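Long-range contacts in peptidase S15/CocE/NonD (Thaumarchaeota archaeon SCGC AB-539-E09, PDB 4PF1), which acts as an aminopeptidase, probably a serine peptidase of the alpha/beta-hydrolase fold that cleaves residues from the N-terminus of peptides: residues W196-A201 / S529-R534; D502-I507 / S578-L583. All coordinates share one frame; numbering follows the deposited sequence.

Contact 1 (W196-A201 / S529-R534)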
loop_
_atom_site.group_PDB
_atom_site.type_symbol
_atom_site.label_atom_id
_atom_site.label_comp_id
_atom_site.label_asym_id
_atom_site.label_seq_id
_atom_site.Cartn_x
_atom_site.Cartn_y
_atom_site.Cartn_z
ATOM N N TRP A 196 9.911 26.224 19.986
ATOM C CA TRP A 196 8.876 26.609 20.956
ATOM C C TRP A 196 7.920 27.697 20.446
ATOM O O TRP A 196 6.718 27.587 20.677
ATOM C CB TRP A 196 9.508 27.019 22.303
ATOM C CG TRP A 196 10.751 26.240 22.659
ATOM C CD1 TRP A 196 11.995 26.748 22.893
ATOM C CD2 TRP A 196 10.879 24.809 22.740
ATOM N NE1 TRP A 196 12.892 25.728 23.114
ATOM C CE2 TRP A 196 12.233 24.526 23.021
ATOM C CE3 TRP A 196 9.980 23.737 22.586
ATOM C CZ2 TRP A 196 12.698 23.220 23.216
ATOM C CZ3 TRP A 196 10.454 22.441 22.729
ATOM C CH2 TRP A 196 11.798 22.193 23.040
ATOM N N PHE A 197 8.445 28.739 19.783
ATOM C CA PHE A 197 7.637 29.829 19.221
ATOM C C PHE A 197 8.147 30.234 17.837
ATOM O O PHE A 197 9.336 30.081 17.550
ATOM C CB PHE A 197 7.658 31.091 20.128
ATOM C CG PHE A 197 7.268 30.962 21.583
ATOM C CD1 PHE A 197 8.176 30.483 22.523
ATOM C CD2 PHE A 197 6.067 31.487 22.044
ATOM C CE1 PHE A 197 7.841 30.425 23.879
ATOM C CE2 PHE A 197 5.729 31.425 23.402
ATOM C CZ PHE A 197 6.619 30.898 24.310
ATOM N N HIS A 198 7.255 30.813 17.009
ATOM C CA HIS A 198 7.589 31.433 15.729
ATOM C C HIS A 198 7.101 32.865 15.783
ATOM O O HIS A 198 5.892 33.106 15.733
ATOM C CB HIS A 198 6.987 30.671 14.534
ATOM C CG HIS A 198 7.772 29.466 14.117
ATOM N ND1 HIS A 198 7.841 29.079 12.796
ATOM C CD2 HIS A 198 8.460 28.576 14.868
ATOM C CE1 HIS A 198 8.565 27.973 12.783
ATOM N NE2 HIS A 198 8.954 27.629 14.007
ATOM N N MET A 199 8.037 33.809 16.010
ATOM C CA MET A 199 7.769 35.250 16.153
ATOM C C MET A 199 6.635 35.523 17.193
ATOM O O MET A 199 5.742 36.342 16.955
ATOM C CB MET A 199 7.469 35.900 14.782
ATOM C CG MET A 199 8.714 36.070 13.921
ATOM S SD MET A 199 8.375 36.617 12.225
ATOM C CE MET A 199 7.973 35.040 11.440
ATOM N N GLY A 200 6.696 34.812 18.323
ATOM C CA GLY A 200 5.747 34.970 19.423
ATOM C C GLY A 200 4.603 33.976 19.500
ATOM O O GLY A 200 3.985 33.836 20.560
ATOM N N ALA A 201 4.279 33.310 18.378
ATOM C CA ALA A 201 3.192 32.331 18.332
ATOM C C ALA A 201 3.666 31.000 18.919
ATOM O O ALA A 201 4.594 30.392 18.391
ATOM C CB ALA A 201 2.705 32.155 16.905
ATOM N N SER A 529 7.122 28.267 1.336
ATOM C CA SER A 529 7.678 29.064 2.430
ATOM C C SER A 529 6.542 29.726 3.171
ATOM O O SER A 529 5.769 30.463 2.567
ATOM C CB SER A 529 8.661 30.103 1.900
ATOM O OG SER A 529 9.140 30.944 2.935
ATOM N N ALA A 530 6.399 29.427 4.468
ATOM C CA ALA A 530 5.305 29.969 5.264
ATOM C C ALA A 530 5.698 30.174 6.718
ATOM O O ALA A 530 6.457 29.378 7.273
ATOM C CB ALA A 530 4.103 29.041 5.185
ATOM N N ASP A 531 5.162 31.230 7.344
ATOM C CA ASP A 531 5.384 31.485 8.762
ATOM C C ASP A 531 4.243 32.294 9.372
ATOM O O ASP A 531 3.315 32.701 8.669
ATOM C CB ASP A 531 6.748 32.147 9.036
ATOM C CG ASP A 531 7.479 31.486 10.199
ATOM O OD1 ASP A 531 6.805 31.092 11.181
ATOM O OD2 ASP A 531 8.712 31.324 10.108
ATOM N N ILE A 532 4.295 32.475 10.696
ATOM C CA ILE A 532 3.263 33.151 11.483
ATOM C C ILE A 532 3.887 34.257 12.342
ATOM O O ILE A 532 5.020 34.123 12.811
ATOM C CB ILE A 532 2.496 32.094 12.354
ATOM C CG1 ILE A 532 1.365 32.735 13.212
ATOM C CG2 ILE A 532 3.461 31.245 13.206
ATOM C CD1 ILE A 532 0.386 31.733 13.867
ATOM N N PHE A 533 3.135 35.345 12.551
ATOM C CA PHE A 533 3.564 36.452 13.390
ATOM C C PHE A 533 2.488 36.745 14.433
ATOM O O PHE A 533 1.329 36.956 14.073
ATOM C CB PHE A 533 3.852 37.706 12.531
ATOM C CG PHE A 533 4.583 38.819 13.254
ATOM C CD1 PHE A 533 3.927 39.613 14.190
ATOM C CD2 PHE A 533 5.910 39.105 12.961
ATOM C CE1 PHE A 533 4.605 40.632 14.865
ATOM C CE2 PHE A 533 6.579 40.140 13.616
ATOM C CZ PHE A 533 5.925 40.895 14.569
ATOM N N ARG A 534 2.867 36.777 15.724
ATOM C CA ARG A 534 1.928 37.125 16.793
ATOM C C ARG A 534 1.902 38.648 16.922
ATOM O O ARG A 534 2.890 39.256 17.344
ATOM C CB ARG A 534 2.291 36.429 18.117
ATOM C CG ARG A 534 1.204 36.561 19.184
ATOM C CD ARG A 534 1.042 35.291 19.986
ATOM N NE ARG A 534 0.176 34.321 19.314
ATOM C CZ ARG A 534 -0.096 33.110 19.790
ATOM N NH1 ARG A 534 0.441 32.703 20.934
ATOM N NH2 ARG A 534 -0.896 32.291 19.121
#
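His-198 and Asp-531 join the two segments through a hydrogen bond of 2.8 Å from ND1 to OD1. The carboxylate oxygen lies at the edge of the imidazole, close to its plane, and is met on its syn side, while its anti lone pair takes the backbone N-H of Ile-532; two donors thus grip the one oxygen, and the far ring nitrogen, NE2, is held by Asp-194 O. An alanine in place of Asp-531 would probably leave His-198 ND1 and the Ile-532 N-H without their acceptor. Packing is close at the type I' turn His-198 to Ala-201, where Arg-534 N donates to Met-199 O (3.2 Å) and Gly-200, at backbone angles that favour glycine, lies against Arg-534 CB. An extended chi2 (172°) carries Met-199 SD to 3.6 Å from Phe-533 CD2, an oblique Met-aromatic contact; the bend at chi3 (-83°) brings CE to 3.4 Å from Ile-532 O. The His-198/Ile-532 end is looser, its CA atoms 6.3 Å apart and its carbonyl oxygens facing without bonding, yet every touching residue is buried. Ala-201 CA lies over the Arg-534 guanidinium, whose salt bridges go to Asp-502 and Asp-585. The hairpin 197-202 thus abuts the outermost strand, 525-534, of a four-stranded sheet, with strand 553-558 packed against Met-199.

Contact 2 (D502-I507 / S578-L583)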
loop_
_atom_site.group_PDB
_atom_site.type_symbol
_atom_site.label_atom_id
_atom_site.label_comp_id
_atom_site.label_asym_id
_atom_site.label_seq_id
_atom_site.Cartn_x
_atom_site.Cartn_y
_atom_site.Cartn_z
ATOM N N ASP A 502 -3.065 37.064 15.067
ATOM C CA ASP A 502 -1.991 36.271 14.478
ATOM C C ASP A 502 -2.094 36.411 12.978
ATOM O O ASP A 502 -3.210 36.440 12.452
ATOM C CB ASP A 502 -2.102 34.788 14.884
ATOM C CG ASP A 502 -1.522 34.450 16.241
ATOM O OD1 ASP A 502 -0.845 35.316 16.830
ATOM O OD2 ASP A 502 -1.756 33.324 16.718
ATOM N N TRP A 503 -0.961 36.541 12.284
ATOM C CA TRP A 503 -0.988 36.660 10.835
ATOM C C TRP A 503 -0.097 35.590 10.219
ATOM O O TRP A 503 1.116 35.581 10.442
ATOM C CB TRP A 503 -0.582 38.074 10.371
ATOM C CG TRP A 503 -1.437 39.176 10.937
ATOM C CD1 TRP A 503 -1.138 39.981 11.996
ATOM C CD2 TRP A 503 -2.740 39.576 10.484
ATOM N NE1 TRP A 503 -2.163 40.872 12.220
ATOM C CE2 TRP A 503 -3.160 40.643 11.308
ATOM C CE3 TRP A 503 -3.583 39.153 9.439
ATOM C CZ2 TRP A 503 -4.391 41.292 11.127
ATOM C CZ3 TRP A 503 -4.802 39.796 9.259
ATOM C CH2 TRP A 503 -5.202 40.842 10.106
ATOM N N VAL A 504 -0.722 34.647 9.499
ATOM C CA VAL A 504 -0.037 33.550 8.811
ATOM C C VAL A 504 0.130 33.938 7.344
ATOM O O VAL A 504 -0.857 34.269 6.684
ATOM C CB VAL A 504 -0.805 32.201 8.953
ATOM C CG1 VAL A 504 -0.070 31.065 8.245
ATOM C CG2 VAL A 504 -1.066 31.852 10.412
ATOM N N VAL A 505 1.372 33.922 6.840
ATOM C CA VAL A 505 1.648 34.232 5.440
ATOM C C VAL A 505 2.260 32.994 4.793
ATOM O O VAL A 505 3.252 32.472 5.297
ATOM C CB VAL A 505 2.545 35.497 5.254
ATOM C CG1 VAL A 505 2.825 35.762 3.773
ATOM C CG2 VAL A 505 1.909 36.728 5.901
ATOM N N LYS A 506 1.656 32.516 3.686
ATOM C CA LYS A 506 2.153 31.339 2.966
ATOM C C LYS A 506 2.527 31.668 1.530
ATOM O O LYS A 506 1.748 32.324 0.833
ATOM C CB LYS A 506 1.104 30.217 2.933
ATOM C CG LYS A 506 0.445 29.860 4.246
ATOM C CD LYS A 506 -0.553 28.749 3.986
ATOM C CE LYS A 506 -1.597 28.644 5.047
ATOM N NZ LYS A 506 -2.792 27.902 4.561
ATOM N N ILE A 507 3.687 31.167 1.066
ATOM C CA ILE A 507 4.095 31.256 -0.342
ATOM C C ILE A 507 3.889 29.868 -0.926
ATOM O O ILE A 507 4.336 28.881 -0.337
ATOM C CB ILE A 507 5.548 31.788 -0.544
ATOM C CG1 ILE A 507 5.633 33.286 -0.200
ATOM C CG2 ILE A 507 6.051 31.518 -1.989
ATOM C CD1 ILE A 507 7.004 33.781 -0.029
ATOM N N SER A 578 -5.531 33.728 9.940
ATOM C CA SER A 578 -5.302 34.236 11.299
ATOM C C SER A 578 -5.167 33.138 12.381
ATOM O O SER A 578 -5.134 33.455 13.577
ATOM C CB SER A 578 -6.404 35.212 11.688
ATOM O OG SER A 578 -6.254 36.450 11.017
ATOM N N SER A 579 -5.053 31.868 11.964
ATOM C CA SER A 579 -4.866 30.727 12.864
ATOM C C SER A 579 -4.195 29.569 12.123
ATOM O O SER A 579 -4.315 29.462 10.902
ATOM C CB SER A 579 -6.192 30.282 13.480
ATOM O OG SER A 579 -7.190 30.041 12.506
ATOM N N TRP A 580 -3.450 28.738 12.869
ATOM C CA TRP A 580 -2.676 27.585 12.389
ATOM C C TRP A 580 -2.695 26.548 13.515
ATOM O O TRP A 580 -1.697 26.343 14.204
ATOM C CB TRP A 580 -1.239 28.052 12.071
ATOM C CG TRP A 580 -0.723 27.743 10.697
ATOM C CD1 TRP A 580 -1.368 27.077 9.694
ATOM C CD2 TRP A 580 0.578 28.069 10.191
ATOM N NE1 TRP A 580 -0.552 26.978 8.589
ATOM C CE2 TRP A 580 0.654 27.571 8.870
ATOM C CE3 TRP A 580 1.691 28.745 10.724
ATOM C CZ2 TRP A 580 1.794 27.733 8.074
ATOM C CZ3 TRP A 580 2.821 28.902 9.936
ATOM C CH2 TRP A 580 2.869 28.393 8.630
ATOM N N PHE A 581 -3.867 25.938 13.724
ATOM C CA PHE A 581 -4.220 25.099 14.870
ATOM C C PHE A 581 -4.219 23.575 14.561
ATOM O O PHE A 581 -4.556 23.195 13.444
ATOM C CB PHE A 581 -5.625 25.542 15.333
ATOM C CG PHE A 581 -6.005 25.180 16.740
ATOM C CD1 PHE A 581 -5.507 25.901 17.819
ATOM C CD2 PHE A 581 -6.865 24.118 16.993
ATOM C CE1 PHE A 581 -5.843 25.551 19.130
ATOM C CE2 PHE A 581 -7.203 23.770 18.304
ATOM C CZ PHE A 581 -6.694 24.495 19.363
ATOM N N PRO A 582 -3.872 22.670 15.525
ATOM C CA PRO A 582 -3.510 22.905 16.938
ATOM C C PRO A 582 -2.020 23.141 17.197
ATOM O O PRO A 582 -1.650 23.347 18.353
ATOM C CB PRO A 582 -3.984 21.618 17.618
ATOM C CG PRO A 582 -3.740 20.556 16.585
ATOM C CD PRO A 582 -3.938 21.221 15.232
ATOM N N LEU A 583 -1.167 23.099 16.142
ATOM C CA LEU A 583 0.282 23.325 16.267
ATOM C C LEU A 583 0.542 24.621 17.036
ATOM O O LEU A 583 1.267 24.603 18.026
ATOM C CB LEU A 583 0.960 23.354 14.876
ATOM C CG LEU A 583 2.491 23.614 14.826
ATOM C CD1 LEU A 583 3.271 22.679 15.779
ATOM C CD2 LEU A 583 3.015 23.469 13.417
HETATM O O HOH W 1 -5.674 35.770 15.200
#
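Val-504 presses its CG1 methyl onto the indole of Trp-580, 3.5 Å from the centroid of the six-membered ring and only 9° off the ring normal, a CH-pi contact over the centre of the face. With CG1 anti to the backbone N (chi1 -179°), this branch reaches the benzene part of the indole, while CG2 stands beside the root of the indole, 4.1 Å from Trp-580 CG. Lys-506 runs past the indole in the opposite sense, its CE 4.1 Å from Trp-580 NE1.

At the other end of the contact the backbones approach. Ser-578 CA makes a bent CA-H...O contact with Asp-502 O (3.3 Å), and the serine OG lies 3.4 Å from the same carbonyl, at most a weak hydrogen bond. One water bridges the chains, accepting from Asp-502 N and donating to Ser-578 O, each at 2.9 Å.

Farther out, Tyr-428 OH and Gln-608 NE2 hold Ser-578 OG. The Asp-502 carboxylate is engaged by a salt bridge to Arg-534 and a hydrogen bond from Asn-587. Lys-506 NZ is held by Gln-461, Gln-575 and Gln-577, so its extended chain is anchored beyond the indole. Ala-530 and Ile-532 of the adjacent strand also pack on Trp-580, and Tyr-438 touches it from a loop.

Strand 502-510 already pairs with strand 571-577, and the segment 578-583 leaves that neighbour at the end of the pairing, with the water in place of a direct backbone bond. The chemistry therefore falls into two halves, a methyl laid on an indole and a backbone approach joined by weak contacts and one water, while the charged ends of Asp-502 and Lys-506 find their strongest polar partners beyond the two segments.

In the fold
The centres of contacts 1 and 2 are about 8 Å apart, and both reach one four-stranded antiparallel sheet, in which strands 502-510 and 525-534 are neighbours. Along the chain the segments alternate: 196-201, 502-507, 529-534, 578-583. Contact 1 joins the part of the chain assigned to the S15 peptidase family to the C-terminal non-catalytic region, whereas contact 2 lies within that region. Besides the salt bridge between Arg-534 and Asp-502, they are linked by a probable hydrogen bond between Ser-529 O and Ile-507 N (2.7 Å). Contact 1 docks the hairpin 197-202 on the outermost strand, and contact 2 lays the loop after 571-577 over the next one, so both meet the same part of the sheet where the two family regions join.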